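Local coordinates for coat protein (Sulfolobus turreted icosahedral virus, PDB 2BBD) that builds the icosahedral capsid shell of the virus, probably through a double jelly-roll fold related to coat proteins of bacterial and eukaryotic viruses, at residues A48-A54 with P100-A106; N94-P98 with V110-M115; A13-G17 with L136-A140; I225-P230 with Y266-S270; Q36-S42 with S145-Y151. One frame throughout, in Å; residues are numbered along the deposited sequence.

Contact 1: residues A48-A54 with P100-A106; sequences AVTLPSA and PGTSVPA
A chi1 of -71° puts CG of Leu51 anti to its own carbonyl carbon, CG2 of Val104 holds the same place on the partner chain, and the two branched ends cross at a slant. CD1 of Leu51 comes to 3.5 Å from CG2 of Val104. Thr102 also touches that methyl, its CB 4.1 Å from CD1 of Leu51, while its OG1 is hydrogen-bonded to the carbonyl of Ala99. Val110 of strand 108-123 touches all three side chains, which makes this the inward face. The backbones form a short antiparallel two-stranded ribbon at the periphery of the subunit. Val49 and Val104 are its hydrogen-bonded pair: Val49 N donates to Val104 O at 2.9 Å, and Val104 N returns a bond of 2.7 Å to Val49 O. Thr50 and Ser103 follow as a non-hydrogen-bonded pair with side chains on the outward face, where CG2 of Thr50 rests 3.5 Å from Gly101 O. Leu51 N then bonds to Thr102 O at 2.6 Å. Beyond it the ladder becomes irregular. Gly101, at a phi of 80°, turns its N-H to Pro52 O at 3.0 Å, standing 52° out of that carbonyl's plane, with a second, weak bond to Leu51 O. At the far end the ring of Pro100 lies against the backbone, CB to Ala54 N being 3.6 Å.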
# COMPACT_ATOMS: atom_id res chain seq x y z
N ALA A 48 -20.23 25.52 -10.19
CA ALA A 48 -19.17 25.03 -9.31
C ALA A 48 -19.34 23.53 -9.21
O ALA A 48 -20.46 23.02 -9.18
CB ALA A 48 -19.30 25.66 -7.93
N VAL A 49 -18.22 22.82 -9.18
CA VAL A 49 -18.24 21.37 -9.08
C VAL A 49 -17.75 20.92 -7.72
O VAL A 49 -16.74 21.41 -7.21
CB VAL A 49 -17.35 20.72 -10.17
CG1 VAL A 49 -17.28 19.20 -9.96
CG2 VAL A 49 -17.90 21.04 -11.56
N THR A 50 -18.48 19.99 -7.13
CA THR A 50 -18.08 19.44 -5.85
C THR A 50 -17.27 18.21 -6.18
O THR A 50 -17.78 17.28 -6.80
CB THR A 50 -19.29 19.02 -5.02
OG1 THR A 50 -20.12 20.17 -4.79
CG2 THR A 50 -18.85 18.43 -3.68
N LEU A 51 -16.00 18.19 -5.79
CA LEU A 51 -15.15 17.04 -6.06
C LEU A 51 -15.71 15.82 -5.34
O LEU A 51 -16.37 15.95 -4.31
CB LEU A 51 -13.70 17.35 -5.64
CG LEU A 51 -13.09 18.37 -6.60
CD1 LEU A 51 -11.81 18.97 -6.06
CD2 LEU A 51 -12.84 17.68 -7.94
N PRO A 52 -15.46 14.62 -5.88
CA PRO A 52 -15.96 13.38 -5.28
C PRO A 52 -15.49 13.08 -3.86
O PRO A 52 -14.58 13.72 -3.34
CB PRO A 52 -15.51 12.30 -6.27
CG PRO A 52 -14.30 12.89 -6.89
CD PRO A 52 -14.65 14.34 -7.08
N SER A 53 -16.14 12.11 -3.23
CA SER A 53 -15.80 11.72 -1.88
C SER A 53 -14.58 10.80 -1.95
O SER A 53 -14.03 10.55 -3.02
CB SER A 53 -16.96 10.94 -1.27
OG SER A 53 -17.13 9.72 -1.96
N ALA A 54 -14.17 10.31 -0.79
CA ALA A 54 -13.05 9.38 -0.70
C ALA A 54 -13.44 8.19 -1.60
O ALA A 54 -14.62 7.89 -1.76
CB ALA A 54 -12.88 8.93 0.74
N PRO A 100 -11.58 15.45 -0.20
CA PRO A 100 -12.79 14.98 -0.88
C PRO A 100 -13.92 15.97 -0.62
O PRO A 100 -13.98 16.57 0.45
CB PRO A 100 -13.06 13.64 -0.21
CG PRO A 100 -11.73 13.22 0.32
CD PRO A 100 -11.13 14.49 0.81
N GLY A 101 -14.82 16.15 -1.57
CA GLY A 101 -15.93 17.07 -1.36
C GLY A 101 -15.59 18.53 -1.54
O GLY A 101 -16.45 19.39 -1.36
N THR A 102 -14.34 18.83 -1.87
CA THR A 102 -13.94 20.21 -2.08
C THR A 102 -14.62 20.73 -3.35
O THR A 102 -14.82 19.98 -4.32
CB THR A 102 -12.42 20.34 -2.24
OG1 THR A 102 -11.79 20.05 -0.99
CG2 THR A 102 -12.02 21.75 -2.72
N SER A 103 -14.97 22.01 -3.35
CA SER A 103 -15.64 22.62 -4.49
C SER A 103 -14.66 23.36 -5.40
O SER A 103 -13.80 24.09 -4.93
CB SER A 103 -16.72 23.59 -3.99
OG SER A 103 -17.29 24.32 -5.06
N VAL A 104 -14.81 23.16 -6.70
CA VAL A 104 -13.98 23.86 -7.67
C VAL A 104 -14.92 24.87 -8.33
O VAL A 104 -15.85 24.50 -9.03
CB VAL A 104 -13.43 22.90 -8.76
CG1 VAL A 104 -12.45 23.65 -9.65
CG2 VAL A 104 -12.77 21.69 -8.12
N PRO A 105 -14.68 26.17 -8.08
CA PRO A 105 -15.50 27.24 -8.64
C PRO A 105 -15.53 27.24 -10.16
O PRO A 105 -14.55 26.85 -10.80
CB PRO A 105 -14.84 28.51 -8.09
CG PRO A 105 -14.27 28.04 -6.79
CD PRO A 105 -13.67 26.71 -7.16
N ALA A 106 -16.65 27.68 -10.73
CA ALA A 106 -16.78 27.77 -12.17
C ALA A 106 -15.67 28.71 -12.62
O ALA A 106 -15.45 29.75 -12.00
CB ALA A 106 -18.13 28.33 -12.54

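Contact 2: residues N94-P98 with V110-M115; sequences NPAYP and VNLNVM
Pro98 packs its ring against Leu112 and Val110 on the buried side of this strand pair, behind a cis peptide bond. Its CD lies 3.9 Å from CD1 of Leu112, and its CG is 4.0 Å from CG2 of Val110, the side chains of Pro98 and Val110 meeting at about a right angle. Leu112 CD1 also reaches Tyr97 O at 3.3 Å, and it is backed by Ile146 and Ala148 of strand 145-158, while Pro98 is further enclosed by Leu51 and Phe56. On the other face the packing is more open. With CG of Asn113 anti to the backbone N (chi1 177°), the amide runs out beside Tyr97 in the same direction, ring and amide planes 20° apart, yet the closest approach of their side chains is 4.1 Å, from Tyr97 CD1 to Asn113 CB. The Tyr97 side chain is exposed; Pro95 CB lies 3.9 Å from Asn113 ND2, and Ile38 of strand 29-43 also touches Asn113. Where 94-98 begins, the pyrrolidine of Pro95 lies alongside CB of Met115, a selenomethionine. Three backbone bonds hold the strands together: Met115 N to Pro95 O at 3.0 Å, Tyr97 N to Asn113 O at 2.7 Å, and Asn113 N to Tyr97 O, also 2.7 Å. Ala96 and Tyr97 both face the single residue Asn113, the signature of a classic beta bulge, here on the short outermost strand of a five-stranded antiparallel sheet consistent with an N-terminal jelly roll.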
# COMPACT_ATOMS: atom_id res chain seq x y z
N ASN A 94 -0.77 12.87 5.99
CA ASN A 94 -0.28 12.77 4.61
C ASN A 94 -0.89 13.79 3.66
O ASN A 94 -2.11 13.97 3.62
CB ASN A 94 -0.53 11.37 4.06
CG ASN A 94 0.10 11.17 2.70
OD1 ASN A 94 -0.60 10.92 1.71
ND2 ASN A 94 1.42 11.30 2.63
N PRO A 95 -0.04 14.49 2.88
CA PRO A 95 -0.57 15.49 1.95
C PRO A 95 -1.57 14.87 0.97
O PRO A 95 -1.23 13.96 0.22
CB PRO A 95 0.68 16.02 1.25
CG PRO A 95 1.75 15.89 2.34
CD PRO A 95 1.44 14.52 2.92
N ALA A 96 -2.80 15.36 1.01
CA ALA A 96 -3.85 14.85 0.13
C ALA A 96 -4.78 15.99 -0.28
O ALA A 96 -5.96 15.97 0.03
CB ALA A 96 -4.64 13.74 0.83
N TYR A 97 -4.24 16.98 -0.97
CA TYR A 97 -5.04 18.11 -1.42
C TYR A 97 -5.46 17.89 -2.87
O TYR A 97 -4.67 17.39 -3.69
CB TYR A 97 -4.25 19.40 -1.29
CG TYR A 97 -3.74 19.69 0.11
CD1 TYR A 97 -2.54 19.14 0.57
CD2 TYR A 97 -4.45 20.53 0.97
CE1 TYR A 97 -2.07 19.41 1.86
CE2 TYR A 97 -3.99 20.81 2.26
CZ TYR A 97 -2.80 20.25 2.69
OH TYR A 97 -2.35 20.52 3.96
N PRO A 98 -6.72 18.23 -3.21
CA PRO A 98 -7.72 18.78 -2.29
C PRO A 98 -8.50 17.68 -1.57
O PRO A 98 -8.60 16.55 -2.06
CB PRO A 98 -8.62 19.59 -3.23
CG PRO A 98 -8.66 18.71 -4.43
CD PRO A 98 -7.19 18.31 -4.60
N VAL A 110 -8.45 24.53 -7.99
CA VAL A 110 -7.95 24.29 -6.64
C VAL A 110 -6.59 23.61 -6.72
O VAL A 110 -6.23 23.00 -7.74
CB VAL A 110 -8.95 23.43 -5.79
CG1 VAL A 110 -10.24 24.22 -5.53
CG2 VAL A 110 -9.26 22.11 -6.48
N ASN A 111 -5.81 23.72 -5.64
CA ASN A 111 -4.48 23.13 -5.60
C ASN A 111 -4.53 21.62 -5.41
O ASN A 111 -5.33 21.12 -4.64
CB ASN A 111 -3.64 23.76 -4.48
CG ASN A 111 -3.62 25.27 -4.53
OD1 ASN A 111 -3.40 25.85 -5.59
ND2 ASN A 111 -3.84 25.92 -3.38
N LEU A 112 -3.65 20.92 -6.11
CA LEU A 112 -3.56 19.47 -6.01
C LEU A 112 -2.18 19.08 -5.46
O LEU A 112 -1.15 19.54 -5.97
CB LEU A 112 -3.78 18.84 -7.39
CG LEU A 112 -3.53 17.34 -7.59
CD1 LEU A 112 -4.57 16.50 -6.82
CD2 LEU A 112 -3.61 17.05 -9.07
N ASN A 113 -2.18 18.25 -4.42
CA ASN A 113 -0.94 17.78 -3.80
C ASN A 113 -1.22 16.49 -3.04
O ASN A 113 -1.72 16.51 -1.91
CB ASN A 113 -0.36 18.85 -2.86
CG ASN A 113 0.90 18.37 -2.12
OD1 ASN A 113 1.50 17.37 -2.49
ND2 ASN A 113 1.30 19.11 -1.09
N VAL A 114 -0.89 15.38 -3.69
CA VAL A 114 -1.09 14.04 -3.15
C VAL A 114 0.26 13.32 -3.04
O VAL A 114 1.08 13.36 -3.96
CB VAL A 114 -2.01 13.22 -4.08
CG1 VAL A 114 -2.41 11.90 -3.40
CG2 VAL A 114 -3.26 14.05 -4.43
N MSE A 115 0.48 12.65 -1.92
CA MSE A 115 1.73 11.94 -1.71
C MSE A 115 1.57 10.46 -1.38
O MSE A 115 0.59 10.05 -0.74
CB MSE A 115 2.51 12.61 -0.58
CG MSE A 115 3.92 12.07 -0.43
SE MSE A 115 4.85 12.82 1.09
CE MSE A 115 5.47 14.47 0.30

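Contact 3: residues A13-G17 with L136-A140; sequences AWTAG and LTGQA
Trp14 lays its indole beside the 137-140 backbone and can be traced outward atom by atom. From CB, a chi1 of -172° sets CG anti to the backbone N and swings the ring system toward Thr137. CD1 meets the methyl CG2 of Thr137 at 3.9 Å. That methyl forms a CH-pi contact over one face of the five-membered ring, 4.1 Å from its centroid and 25° off the normal. NE1 lies 3.8 Å from Thr137 CB, while its N-H is spent on the carbonyl of Leu60. Further out, CZ2 approaches Gly138 O obliquely at 3.5 Å. CH2, at the tip, comes edge-on to the chain, 3.8 Å from Ala140 N, with the CB of Ala140 just beyond. The hydroxyl of Thr137 serves the loop instead of the ring: OG1 gives its proton to Thr15 O in a very short bond of 2.5 Å, and it is also hydrogen-bonded to the backbone N of Thr18. A second tie is nearly straight, Gly17 N to Gly138 O at 3.0 Å with 169° at the hydrogen. The indole also touches Leu37, Ile146 and Phe150. The 13-17 segment leads the chain out of strand 2-13 in one sheet toward strand 19-24 in the other, and Trp14, buried beside that crossing, is part of the core between the two facing sheets, consistent with a jelly roll.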
# COMPACT_ATOMS: atom_id res chain seq x y z
N ALA A 13 4.10 14.05 -16.53
CA ALA A 13 2.81 14.69 -16.58
C ALA A 13 1.68 13.71 -16.31
O ALA A 13 1.74 12.53 -16.67
CB ALA A 13 2.59 15.36 -17.96
N TRP A 14 0.64 14.22 -15.67
CA TRP A 14 -0.52 13.41 -15.39
C TRP A 14 -1.46 13.54 -16.58
O TRP A 14 -1.82 14.65 -16.97
CB TRP A 14 -1.24 13.93 -14.12
CG TRP A 14 -2.34 13.01 -13.65
CD1 TRP A 14 -2.25 12.06 -12.68
CD2 TRP A 14 -3.66 12.90 -14.20
NE1 TRP A 14 -3.43 11.37 -12.58
CE2 TRP A 14 -4.32 11.86 -13.50
CE3 TRP A 14 -4.36 13.58 -15.20
CZ2 TRP A 14 -5.63 11.48 -13.78
CZ3 TRP A 14 -5.67 13.20 -15.48
CH2 TRP A 14 -6.29 12.16 -14.77
N THR A 15 -1.81 12.40 -17.18
CA THR A 15 -2.80 12.34 -18.26
C THR A 15 -3.66 11.14 -17.87
O THR A 15 -3.15 10.18 -17.29
CB THR A 15 -2.20 12.11 -19.67
OG1 THR A 15 -1.38 10.92 -19.67
CG2 THR A 15 -1.37 13.31 -20.12
N ALA A 16 -4.95 11.19 -18.17
CA ALA A 16 -5.86 10.11 -17.82
C ALA A 16 -5.54 8.76 -18.46
O ALA A 16 -5.04 8.69 -19.59
CB ALA A 16 -7.31 10.51 -18.18
N GLY A 17 -5.83 7.68 -17.72
CA GLY A 17 -5.59 6.34 -18.22
C GLY A 17 -4.30 6.21 -18.99
O GLY A 17 -4.31 5.92 -20.18
N LEU A 136 0.07 3.79 -13.32
CA LEU A 136 -1.07 3.77 -14.23
C LEU A 136 -2.02 4.81 -13.65
O LEU A 136 -2.57 4.63 -12.56
CB LEU A 136 -1.74 2.40 -14.26
CG LEU A 136 -3.08 2.33 -15.04
CD1 LEU A 136 -2.89 2.75 -16.51
CD2 LEU A 136 -3.62 0.93 -14.94
N THR A 137 -2.18 5.92 -14.36
CA THR A 137 -3.05 6.98 -13.86
C THR A 137 -4.51 6.59 -13.91
O THR A 137 -4.91 5.73 -14.69
CB THR A 137 -2.88 8.27 -14.65
OG1 THR A 137 -3.24 8.03 -16.02
CG2 THR A 137 -1.44 8.78 -14.53
N GLY A 138 -5.30 7.25 -13.07
CA GLY A 138 -6.73 6.99 -13.04
C GLY A 138 -7.42 7.92 -14.02
O GLY A 138 -6.82 8.39 -14.99
N GLN A 139 -8.69 8.21 -13.76
CA GLN A 139 -9.48 9.08 -14.62
C GLN A 139 -9.70 10.43 -13.93
O GLN A 139 -9.55 10.54 -12.71
CB GLN A 139 -10.82 8.39 -14.89
CG GLN A 139 -11.52 8.75 -16.20
CD GLN A 139 -10.77 8.29 -17.43
OE1 GLN A 139 -10.37 7.13 -17.54
NE2 GLN A 139 -10.59 9.20 -18.37
N ALA A 140 -10.05 11.46 -14.69
CA ALA A 140 -10.30 12.77 -14.09
C ALA A 140 -11.72 12.78 -13.54
O ALA A 140 -12.62 12.18 -14.13
CB ALA A 140 -10.15 13.86 -15.14

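Contact 4: residues I225-P230 with Y266-S270; sequences INNTDP and YSGAS
Two turn motifs pack side by side here: an ST turn headed by Ser267 and an Asx turn headed by Asn227, with Ser267 OG bonded across to Ile225 O. At a chi1 of 74° the hydroxyl of Ser267 sits between its own backbone N and carbonyl carbon. From there it donates to Ile225 O at 2.9 Å, approaching 32° out of that carbonyl's plane, and accepts from Ala269 N at 3.1 Å. The bond to Ala269 N closes the ST turn, inside a type I beta turn running from Ser267 to Ser270. In the facing loop, Asn227 OD1 takes the N-H of Asp229 at 2.9 Å on a lone pair in the amide plane. ND2 of Asn227 is in turn bonded to the carbonyls of Gly224 and Val218, which fixes the rotation of the amide. CB of Ala269 pushes up to this immobilised group, 3.2 Å from Asn227 OD1, and also touches the Pro230 ring. The contact lies in the C-terminal half of the subunit, within the family's capsid-protein region, where the link between strands 210-219 and 230-237 meets the lead-in to strand 270-284. On the side facing Ala54 and helix 79-89, the end of Ile225 meets a ring edge, CD1 lying 4.0 Å from CE2 of Tyr266, the side chains about perpendicular. Two waters bridge the loops. One molecule donates to Tyr266 O at 2.6 Å and to Asn226 OD1 at 3.0 Å; another accepts from Gly268 N at 2.8 Å and reaches Asn227 O only weakly.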
# COMPACT_ATOMS: atom_id res chain seq x y z
N ILE A 225 -16.67 3.82 -0.54
CA ILE A 225 -15.88 3.46 0.64
C ILE A 225 -16.41 4.13 1.92
O ILE A 225 -15.96 3.82 3.02
CB ILE A 225 -14.39 3.86 0.43
CG1 ILE A 225 -13.49 3.08 1.39
CG2 ILE A 225 -14.22 5.36 0.64
CD1 ILE A 225 -12.01 3.20 1.04
N ASN A 226 -17.36 5.05 1.77
CA ASN A 226 -17.93 5.72 2.94
C ASN A 226 -19.18 4.98 3.38
O ASN A 226 -20.29 5.44 3.16
CB ASN A 226 -18.27 7.18 2.61
CG ASN A 226 -17.05 7.97 2.23
OD1 ASN A 226 -16.08 8.05 3.00
ND2 ASN A 226 -17.07 8.56 1.04
N ASN A 227 -18.97 3.83 4.01
CA ASN A 227 -20.07 2.99 4.47
C ASN A 227 -19.64 2.37 5.80
O ASN A 227 -18.49 2.48 6.20
CB ASN A 227 -20.31 1.87 3.46
CG ASN A 227 -19.16 0.87 3.41
OD1 ASN A 227 -19.00 0.05 4.32
ND2 ASN A 227 -18.35 0.94 2.36
N THR A 228 -20.57 1.71 6.47
CA THR A 228 -20.28 1.06 7.73
C THR A 228 -20.78 -0.38 7.64
O THR A 228 -21.39 -0.89 8.58
CB THR A 228 -20.99 1.77 8.91
OG1 THR A 228 -22.36 2.01 8.57
CG2 THR A 228 -20.31 3.09 9.23
N ASP A 229 -20.51 -1.02 6.51
CA ASP A 229 -20.94 -2.40 6.29
C ASP A 229 -20.15 -3.45 7.06
O ASP A 229 -20.71 -4.47 7.46
CB ASP A 229 -20.90 -2.75 4.80
CG ASP A 229 -21.94 -2.00 3.99
OD1 ASP A 229 -22.97 -1.57 4.57
OD2 ASP A 229 -21.74 -1.84 2.77
N PRO A 230 -18.84 -3.24 7.26
CA PRO A 230 -18.13 -4.28 8.00
C PRO A 230 -18.43 -4.22 9.49
O PRO A 230 -18.43 -3.15 10.08
CB PRO A 230 -16.66 -4.00 7.67
CG PRO A 230 -16.62 -2.53 7.46
CD PRO A 230 -17.91 -2.23 6.72
N TYR A 266 -10.05 6.13 8.42
CA TYR A 266 -10.12 6.79 7.12
C TYR A 266 -11.60 6.88 6.73
O TYR A 266 -12.05 7.85 6.13
CB TYR A 266 -9.34 5.98 6.09
CG TYR A 266 -9.40 6.56 4.71
CD1 TYR A 266 -8.64 7.69 4.37
CD2 TYR A 266 -10.24 6.01 3.75
CE1 TYR A 266 -8.72 8.24 3.10
CE2 TYR A 266 -10.33 6.56 2.48
CZ TYR A 266 -9.57 7.67 2.16
OH TYR A 266 -9.66 8.19 0.89
N SER A 267 -12.35 5.83 7.07
CA SER A 267 -13.79 5.80 6.85
C SER A 267 -14.32 4.66 7.71
O SER A 267 -13.55 3.96 8.37
CB SER A 267 -14.15 5.55 5.38
OG SER A 267 -13.93 4.20 5.01
N GLY A 268 -15.63 4.48 7.72
CA GLY A 268 -16.19 3.41 8.51
C GLY A 268 -15.94 2.05 7.88
O GLY A 268 -16.28 1.03 8.47
N ALA A 269 -15.35 2.01 6.69
CA ALA A 269 -15.12 0.73 6.03
C ALA A 269 -13.67 0.33 5.84
O ALA A 269 -13.37 -0.55 5.02
CB ALA A 269 -15.85 0.71 4.68
N SER A 270 -12.77 0.95 6.60
CA SER A 270 -11.35 0.66 6.48
C SER A 270 -10.73 0.35 7.84
O SER A 270 -11.06 1.00 8.83
CB SER A 270 -10.61 1.85 5.87
OG SER A 270 -10.63 2.96 6.76
O HOH W 1 -14.13 9.04 5.05
O HOH W 2 -17.62 5.82 6.31

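Contact 5: residues Q36-S42 with S145-Y151; sequences QLIGSIS and SINASFY
Leu37 and Phe150 meet on the inner face of two neighbouring strands of the antiparallel five-stranded N-terminal sheet. CG of Leu37 points anti to the backbone N (chi1 175°), which carries CD1 over the phenyl ring, 3.7 Å above its centre and 11° from its normal, a CH-pi contact. Further along this face, Ile41 and Ile146 run side by side, pointing the same way. The opposite face is polar at one end. There Asn147 OD1 gathers two hydroxyls: Ser42 OG donates at 3.1 Å, nearly along the C=O axis, and Ser40 OG adds a weak bond. At the Tyr151 end, Ile38 stands about perpendicular to the tyrosine side chain, with Ile38 CB 3.9 Å from Tyr151 CE1. Behind these side chains, paired backbone bonds repeat at Gln36 with Tyr151, Ile38 with Ser149, Ser40 with Asn147 and Ser42 with Ser145. The partner of Ala148 is Gly39, where strand 29-43 turns a corner and the CA atoms close to 3.9 Å; Ala148 CB comes 3.1 Å from Ile38 O. In the next shell, Ile135 and Thr137 of the facing sheet touch Phe150, and strand 108-123 flanks 36-42 on its far edge. A water near the plane of the Tyr151 ring donates to Ile38 O at 2.7 Å and is 3.1 Å from Tyr151 OH.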
# COMPACT_ATOMS: atom_id res chain seq x y z
N GLN A 36 4.97 12.37 -5.54
CA GLN A 36 4.06 13.48 -5.26
C GLN A 36 3.40 13.93 -6.55
O GLN A 36 4.08 14.26 -7.54
CB GLN A 36 4.81 14.66 -4.64
CG GLN A 36 5.58 14.34 -3.37
CD GLN A 36 6.45 15.49 -2.90
OE1 GLN A 36 6.02 16.33 -2.10
NE2 GLN A 36 7.67 15.56 -3.42
N LEU A 37 2.07 13.91 -6.55
CA LEU A 37 1.28 14.36 -7.70
C LEU A 37 0.94 15.79 -7.30
O LEU A 37 0.15 16.01 -6.39
CB LEU A 37 0.02 13.51 -7.86
CG LEU A 37 -0.95 13.94 -8.96
CD1 LEU A 37 -0.24 13.90 -10.31
CD2 LEU A 37 -2.19 13.03 -8.98
N ILE A 38 1.54 16.75 -8.00
CA ILE A 38 1.36 18.15 -7.67
C ILE A 38 0.94 19.00 -8.87
O ILE A 38 1.53 18.89 -9.96
CB ILE A 38 2.68 18.72 -7.10
CG1 ILE A 38 3.14 17.85 -5.92
CG2 ILE A 38 2.50 20.18 -6.70
CD1 ILE A 38 4.53 18.17 -5.41
N GLY A 39 -0.05 19.85 -8.66
CA GLY A 39 -0.54 20.72 -9.73
C GLY A 39 -1.86 21.35 -9.34
O GLY A 39 -2.00 21.88 -8.24
N SER A 40 -2.84 21.28 -10.23
CA SER A 40 -4.14 21.86 -9.95
C SER A 40 -5.25 21.10 -10.64
O SER A 40 -5.01 20.27 -11.52
CB SER A 40 -4.19 23.32 -10.41
OG SER A 40 -4.23 23.38 -11.83
N ILE A 41 -6.47 21.39 -10.21
CA ILE A 41 -7.68 20.81 -10.78
C ILE A 41 -8.50 22.02 -11.20
O ILE A 41 -8.75 22.92 -10.40
CB ILE A 41 -8.45 19.96 -9.74
CG1 ILE A 41 -7.61 18.73 -9.36
CG2 ILE A 41 -9.81 19.52 -10.32
CD1 ILE A 41 -8.21 17.85 -8.27
N SER A 42 -8.92 22.05 -12.46
CA SER A 42 -9.68 23.18 -12.99
C SER A 42 -11.09 22.86 -13.43
O SER A 42 -11.38 21.75 -13.85
CB SER A 42 -8.93 23.81 -14.16
OG SER A 42 -7.80 24.54 -13.71
N SER A 145 -10.72 19.24 -15.00
CA SER A 145 -9.52 18.83 -15.72
C SER A 145 -8.37 18.85 -14.71
O SER A 145 -8.36 19.66 -13.79
CB SER A 145 -9.24 19.80 -16.87
OG SER A 145 -9.03 21.12 -16.39
N ILE A 146 -7.40 17.95 -14.90
CA ILE A 146 -6.24 17.85 -14.01
C ILE A 146 -5.01 18.44 -14.71
O ILE A 146 -4.69 18.06 -15.83
CB ILE A 146 -5.93 16.37 -13.65
CG1 ILE A 146 -7.11 15.75 -12.90
CG2 ILE A 146 -4.66 16.28 -12.82
CD1 ILE A 146 -7.41 16.41 -11.61
N ASN A 147 -4.34 19.36 -14.04
CA ASN A 147 -3.14 19.99 -14.59
C ASN A 147 -2.02 19.77 -13.56
O ASN A 147 -1.80 20.60 -12.68
CB ASN A 147 -3.40 21.48 -14.82
CG ASN A 147 -4.85 21.77 -15.25
OD1 ASN A 147 -5.60 22.47 -14.54
ND2 ASN A 147 -5.25 21.23 -16.40
N ALA A 148 -1.32 18.64 -13.68
CA ALA A 148 -0.27 18.30 -12.72
C ALA A 148 0.78 17.33 -13.27
O ALA A 148 0.67 16.80 -14.38
CB ALA A 148 -0.92 17.72 -11.45
N SER A 149 1.80 17.09 -12.45
CA SER A 149 2.90 16.18 -12.78
C SER A 149 3.34 15.40 -11.54
O SER A 149 3.13 15.84 -10.40
CB SER A 149 4.11 16.97 -13.30
OG SER A 149 3.84 17.64 -14.52
N PHE A 150 3.97 14.25 -11.77
CA PHE A 150 4.49 13.42 -10.71
C PHE A 150 5.94 13.75 -10.48
O PHE A 150 6.73 13.79 -11.44
CB PHE A 150 4.41 11.94 -11.06
CG PHE A 150 3.02 11.39 -11.10
CD1 PHE A 150 2.35 11.25 -12.31
CD2 PHE A 150 2.39 10.97 -9.93
CE1 PHE A 150 1.06 10.69 -12.35
CE2 PHE A 150 1.11 10.42 -9.96
CZ PHE A 150 0.45 10.27 -11.18
N TYR A 151 6.29 13.99 -9.21
CA TYR A 151 7.65 14.27 -8.79
C TYR A 151 8.14 13.06 -8.02
O TYR A 151 7.46 12.57 -7.11
CB TYR A 151 7.69 15.52 -7.91
CG TYR A 151 7.27 16.76 -8.64
CD1 TYR A 151 5.94 16.97 -8.98
CD2 TYR A 151 8.22 17.72 -9.03
CE1 TYR A 151 5.55 18.09 -9.70
CE2 TYR A 151 7.84 18.85 -9.76
CZ TYR A 151 6.50 19.02 -10.09
OH TYR A 151 6.11 20.12 -10.81
O HOH W 3 8.63 13.50 -4.53
O HOH W 4 3.05 20.68 -11.21
O HOH W 5 -11.24 22.39 -17.06

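From the N terminus, contact 3 opens at 13-17, contact 5 at 36-42, contact 1 at 48-54 and contact 2 at 94-98. Closure then runs 100-106 (contact 1), 110-115 (contact 2), 136-140 (contact 3) and 145-151 (contact 5). Contacts 1 and 2 therefore cross each other, as do contacts 3 and 5, and the first pair lies wholly within both longer loops. Contacts 2 and 5 share one sheet, since strands 108-123 and 29-43 are neighbours; contact 3 joins that sheet to the facing one, and contact 1 is a separate ribbon at the edge of the subunit. Contact 4 closes later and separately, in the C-terminal half, yet touches contact 1 where Ser53 and Ala54 meet Ile225, Asn226 and Tyr266.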